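Local coordinates for benzoylformate decarboxylase (Mycobacterium smegmatis, PDB 4Q9D), which belongs to the thiamine pyrophosphate-dependent enzymes, built from N-terminal, central and C-terminal domains, and holds a magnesium ion in the C-terminal cofactor-binding domain, at residues K5-H8 with D9-D13; R36-P39 with E40-Y44. One frame throughout, in Å; residues are numbered along the deposited sequence.

Interaction 1: residues K5-H8 with D9-D13; sequences KTVH and DVTYD
Thr6 and Asp9 begin helix 7-18 with a capping box, a reciprocal exchange of hydrogen bonds. From the N-cap position, Thr6 OG1 accepts from the backbone N of Asp9 at 3.1 Å; in return the backbone N of Thr6 donates to Asp9 OD2 at 2.8 Å. This second bond is nearly straight (167°) and comes down on the oxygen from above the carboxylate plane. Asp9 can answer because its CG sits beside its own backbone N (chi1 -66°), turning the acid back toward Thr6.

Further along the turn, Val7 O is gripped twice, by Thr11 N at 2.9 Å and by Thr11 OG1 at 2.7 Å, which approach from opposite faces of the carbonyl plane.

The aromatic pair is His8 with Tyr12. Tyr12 CE2 lies over one face of the imidazole, toward its rim and 3.3 Å from His8 NE2, with the ring planes at an oblique 39°. Both polar ends turn to Phe34 O, Tyr12 OH by a hydrogen bond and His8 NE2 by a weak one.

Solvent joins the charged ends: a water donates to Asp13 OD2 and accepts weakly from Lys5 NZ, while Arg16 pairs with Asp13 OD1.

The chemistry implies a helix start at which a side-chain oxygen meets the amide of Asp9 and the Asp9 carboxylate, probably favoured by the helix dipole, meets that of Thr6.

Interaction 2: residues R36-P39 with E40-Y44; sequences RDFP and EDFTY
With CG anti to the backbone N in both Phe38 (chi1 -166°) and Tyr44 (chi1 -171°), and Phe42 CG instead beside its own N, three rings gather into an aromatic cluster. Phe38 is its centre. Phe42 and Tyr44 present their edges to opposite faces of the Phe38 ring, in T-shaped contacts with centroids 5.9 Å from Phe38 to Phe42 and 6.0 Å from Phe38 to Tyr44. Phe38 CE2 also touches Phe42 CB at 3.6 Å, and the Phe38 rim runs against the backbone at Thr43.

Pro39 packs on Phe42: its CG stands over the face of that ring in a CH-pi contact, 4.3 Å from the ring centroid. The same proline opens a type I beta turn, closed by Phe42 N donating to Pro39 O at 3.1 Å. One water donates to both Pro39 O and Phe42 O. At the turn, Asp41 OD2 forms a salt bridge with Arg16 of helix 7-18.

Pro480 of the second subunit packs on Phe38 and Tyr44. The contact thus implies a lead-in to strand 43-46 held mainly by aromatic and proline packing, with one hydrogen bond closing its turn and aromatic surface turned to the subunit interface.

Both interactions belong to the N-terminal cofactor-binding domain, and they show how the chemistry of a local contact follows its place in the fold. Interaction 1 is largely buried and opens helix 7-18, which also rests on helix 138-150; interaction 2 lies nearer the surface and leads into strand 43-46, an outermost strand of the parallel sheet within this chain. Polar bonds dominate the helix start, whereas ring edges, ring faces and a proline dominate the turn. The two touch directly: Tyr12 CD1 comes within 3.4 Å of Pro39 CD, and the rings of Tyr12 and Phe42 meet edge-to-face. Arg16, on the same helix, is a charged partner shared by both contacts. Another subunit reaches interaction 2 alone.

Interaction 1: residues K5-H8 with D9-D13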
loop_
_atom_site.group_PDB
_atom_site.type_symbol
_atom_site.label_atom_id
_atom_site.label_comp_id
_atom_site.label_asym_id
_atom_site.label_seq_id
_atom_site.Cartn_x
_atom_site.Cartn_y
_atom_site.Cartn_z
ATOM N N LYS B 5 21.631 30.721 -0.879
ATOM C CA LYS B 5 21.087 29.747 -1.832
ATOM C C LYS B 5 19.852 29.077 -1.228
ATOM O O LYS B 5 19.841 28.720 -0.050
ATOM C CB LYS B 5 22.120 28.676 -2.138
ATOM C CG LYS B 5 23.430 29.221 -2.628
ATOM C CD LYS B 5 23.286 29.818 -3.988
ATOM C CE LYS B 5 24.590 29.688 -4.772
ATOM N NZ LYS B 5 24.604 30.585 -5.957
ATOM N N THR B 6 18.813 28.931 -2.030
ATOM C CA THR B 6 17.626 28.205 -1.612
ATOM C C THR B 6 17.701 26.749 -2.082
ATOM O O THR B 6 18.528 26.378 -2.915
ATOM C CB THR B 6 16.391 28.841 -2.232
ATOM O OG1 THR B 6 16.528 28.779 -3.654
ATOM C CG2 THR B 6 16.272 30.354 -1.784
ATOM N N VAL B 7 16.805 25.933 -1.559
ATOM C CA VAL B 7 16.628 24.577 -2.048
ATOM C C VAL B 7 16.468 24.558 -3.588
ATOM O O VAL B 7 17.037 23.702 -4.266
ATOM C CB VAL B 7 15.414 23.926 -1.352
ATOM C CG1 VAL B 7 14.937 22.668 -2.128
ATOM C CG2 VAL B 7 15.774 23.581 0.122
ATOM N N HIS B 8 15.734 25.531 -4.120
ATOM C CA HIS B 8 15.540 25.685 -5.566
ATOM C C HIS B 8 16.887 25.878 -6.288
ATOM O O HIS B 8 17.172 25.194 -7.280
ATOM C CB HIS B 8 14.594 26.876 -5.807
ATOM C CG HIS B 8 14.127 27.032 -7.222
ATOM N ND1 HIS B 8 14.930 27.547 -8.224
ATOM C CD2 HIS B 8 12.926 26.774 -7.803
ATOM C CE1 HIS B 8 14.244 27.607 -9.354
ATOM N NE2 HIS B 8 13.025 27.140 -9.129
ATOM N N ASP B 9 17.721 26.799 -5.784
ATOM C CA ASP B 9 19.041 27.053 -6.386
ATOM C C ASP B 9 19.888 25.799 -6.476
ATOM O O ASP B 9 20.414 25.450 -7.544
ATOM C CB ASP B 9 19.858 28.090 -5.573
ATOM C CG ASP B 9 19.234 29.482 -5.582
ATOM O OD1 ASP B 9 18.660 29.879 -6.617
ATOM O OD2 ASP B 9 19.307 30.166 -4.538
ATOM N N VAL B 10 20.090 25.156 -5.332
ATOM C CA VAL B 10 21.013 24.047 -5.307
ATOM C C VAL B 10 20.437 22.794 -6.004
ATOM O O VAL B 10 21.202 21.942 -6.468
ATOM C CB VAL B 10 21.526 23.737 -3.866
ATOM C CG1 VAL B 10 21.995 25.039 -3.171
ATOM C CG2 VAL B 10 20.474 23.066 -3.038
ATOM N N THR B 11 19.112 22.670 -6.075
ATOM C CA THR B 11 18.537 21.481 -6.724
ATOM C C THR B 11 18.749 21.565 -8.242
ATOM O O THR B 11 19.222 20.615 -8.857
ATOM C CB THR B 11 17.040 21.306 -6.437
ATOM O OG1 THR B 11 16.842 21.132 -5.035
ATOM C CG2 THR B 11 16.489 20.064 -7.163
ATOM N N TYR B 12 18.418 22.708 -8.840
ATOM C CA TYR B 12 18.710 22.898 -10.262
ATOM C C TYR B 12 20.210 22.783 -10.555
ATOM O O TYR B 12 20.604 22.208 -11.568
ATOM C CB TYR B 12 18.163 24.238 -10.733
ATOM C CG TYR B 12 16.707 24.159 -11.117
ATOM C CD1 TYR B 12 16.328 23.684 -12.381
ATOM C CD2 TYR B 12 15.704 24.513 -10.217
ATOM C CE1 TYR B 12 14.988 23.596 -12.736
ATOM C CE2 TYR B 12 14.362 24.438 -10.567
ATOM C CZ TYR B 12 14.011 23.976 -11.834
ATOM O OH TYR B 12 12.684 23.913 -12.214
ATOM N N ASP B 13 21.061 23.290 -9.656
ATOM C CA ASP B 13 22.499 23.089 -9.833
ATOM C C ASP B 13 22.846 21.602 -9.891
ATOM O O ASP B 13 23.688 21.196 -10.676
ATOM C CB ASP B 13 23.307 23.767 -8.709
ATOM C CG ASP B 13 23.356 25.303 -8.869
ATOM O OD1 ASP B 13 22.980 25.805 -9.945
ATOM O OD2 ASP B 13 23.758 25.998 -7.921
HETATM O O HOH W 1 22.871 28.321 -6.890
#

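Interaction 2: residues R36-P39 with E40-Y44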
loop_
_atom_site.group_PDB
_atom_site.type_symbol
_atom_site.label_atom_id
_atom_site.label_comp_id
_atom_site.label_asym_id
_atom_site.label_seq_id
_atom_site.Cartn_x
_atom_site.Cartn_y
_atom_site.Cartn_z
ATOM N N ARG B 36 9.266 28.238 -11.369
ATOM C CA ARG B 36 9.625 29.657 -11.328
ATOM C C ARG B 36 11.144 29.850 -11.501
ATOM O O ARG B 36 11.934 29.071 -10.970
ATOM C CB ARG B 36 9.172 30.250 -9.987
ATOM C CG ARG B 36 8.898 31.747 -10.013
ATOM C CD ARG B 36 7.842 32.150 -8.977
ATOM N NE ARG B 36 8.184 31.712 -7.621
ATOM C CZ ARG B 36 7.299 31.245 -6.737
ATOM N NH1 ARG B 36 6.014 31.147 -7.067
ATOM N NH2 ARG B 36 7.693 30.862 -5.524
ATOM N N ASP B 37 11.558 30.869 -12.249
ATOM C CA ASP B 37 12.988 31.098 -12.476
ATOM C C ASP B 37 13.663 29.874 -13.060
ATOM O O ASP B 37 14.776 29.529 -12.675
ATOM C CB ASP B 37 13.693 31.443 -11.176
ATOM C CG ASP B 37 13.391 32.838 -10.723
ATOM O OD1 ASP B 37 13.329 33.710 -11.611
ATOM O OD2 ASP B 37 13.196 33.051 -9.504
ATOM N N PHE B 38 12.954 29.192 -13.938
ATOM C CA PHE B 38 13.490 28.024 -14.611
ATOM C C PHE B 38 14.805 28.466 -15.277
ATOM O O PHE B 38 14.801 29.438 -16.024
ATOM C CB PHE B 38 12.447 27.612 -15.666
ATOM C CG PHE B 38 12.647 26.249 -16.252
ATOM C CD1 PHE B 38 12.428 25.098 -15.483
ATOM C CD2 PHE B 38 12.973 26.111 -17.599
ATOM C CE1 PHE B 38 12.575 23.826 -16.040
ATOM C CE2 PHE B 38 13.100 24.839 -18.180
ATOM C CZ PHE B 38 12.906 23.697 -17.400
ATOM N N PRO B 39 15.923 27.747 -15.034
ATOM C CA PRO B 39 17.209 28.172 -15.612
ATOM C C PRO B 39 17.190 28.250 -17.129
ATOM O O PRO B 39 16.508 27.472 -17.813
ATOM C CB PRO B 39 18.178 27.080 -15.166
ATOM C CG PRO B 39 17.561 26.515 -13.920
ATOM C CD PRO B 39 16.079 26.519 -14.230
ATOM N N GLU B 40 17.939 29.215 -17.643
ATOM C CA GLU B 40 17.961 29.528 -19.069
ATOM C C GLU B 40 18.517 28.383 -19.933
ATOM O O GLU B 40 18.116 28.207 -21.081
ATOM C CB GLU B 40 18.776 30.814 -19.304
ATOM C CG GLU B 40 18.678 31.346 -20.717
ATOM C CD GLU B 40 17.247 31.696 -21.092
ATOM O OE1 GLU B 40 16.462 32.042 -20.176
ATOM O OE2 GLU B 40 16.907 31.614 -22.295
ATOM N N ASP B 41 19.433 27.600 -19.380
ATOM C CA ASP B 41 20.027 26.504 -20.138
ATOM C C ASP B 41 19.215 25.191 -20.002
ATOM O O ASP B 41 19.622 24.152 -20.515
ATOM C CB ASP B 41 21.457 26.276 -19.648
ATOM C CG ASP B 41 21.506 25.947 -18.151
ATOM O OD1 ASP B 41 20.763 26.580 -17.383
ATOM O OD2 ASP B 41 22.275 25.059 -17.738
ATOM N N PHE B 42 18.096 25.229 -19.281
ATOM C CA PHE B 42 17.227 24.045 -19.172
ATOM C C PHE B 42 16.144 24.147 -20.235
ATOM O O PHE B 42 15.846 25.238 -20.692
ATOM C CB PHE B 42 16.540 23.982 -17.806
ATOM C CG PHE B 42 17.343 23.282 -16.734
ATOM C CD1 PHE B 42 16.792 22.216 -16.025
ATOM C CD2 PHE B 42 18.617 23.708 -16.414
ATOM C CE1 PHE B 42 17.511 21.580 -15.015
ATOM C CE2 PHE B 42 19.357 23.086 -15.420
ATOM C CZ PHE B 42 18.802 22.005 -14.703
ATOM N N THR B 43 15.517 23.022 -20.571
ATOM C CA THR B 43 14.441 23.011 -21.549
ATOM C C THR B 43 13.151 22.421 -20.957
ATOM O O THR B 43 13.167 21.353 -20.356
ATOM C CB THR B 43 14.844 22.192 -22.789
ATOM O OG1 THR B 43 16.048 22.749 -23.328
ATOM C CG2 THR B 43 13.732 22.225 -23.857
ATOM N N TYR B 44 12.045 23.134 -21.118
ATOM C CA TYR B 44 10.772 22.648 -20.661
ATOM C C TYR B 44 10.004 22.175 -21.879
ATOM O O TYR B 44 9.831 22.926 -22.811
ATOM C CB TYR B 44 9.979 23.765 -20.001
ATOM C CG TYR B 44 8.744 23.221 -19.338
ATOM C CD1 TYR B 44 8.808 22.677 -18.060
ATOM C CD2 TYR B 44 7.526 23.196 -20.003
ATOM C CE1 TYR B 44 7.682 22.162 -17.437
ATOM C CE2 TYR B 44 6.399 22.667 -19.401
ATOM C CZ TYR B 44 6.484 22.156 -18.099
ATOM O OH TYR B 44 5.369 21.635 -17.452
HETATM O O HOH W 2 14.710 27.679 -20.241
#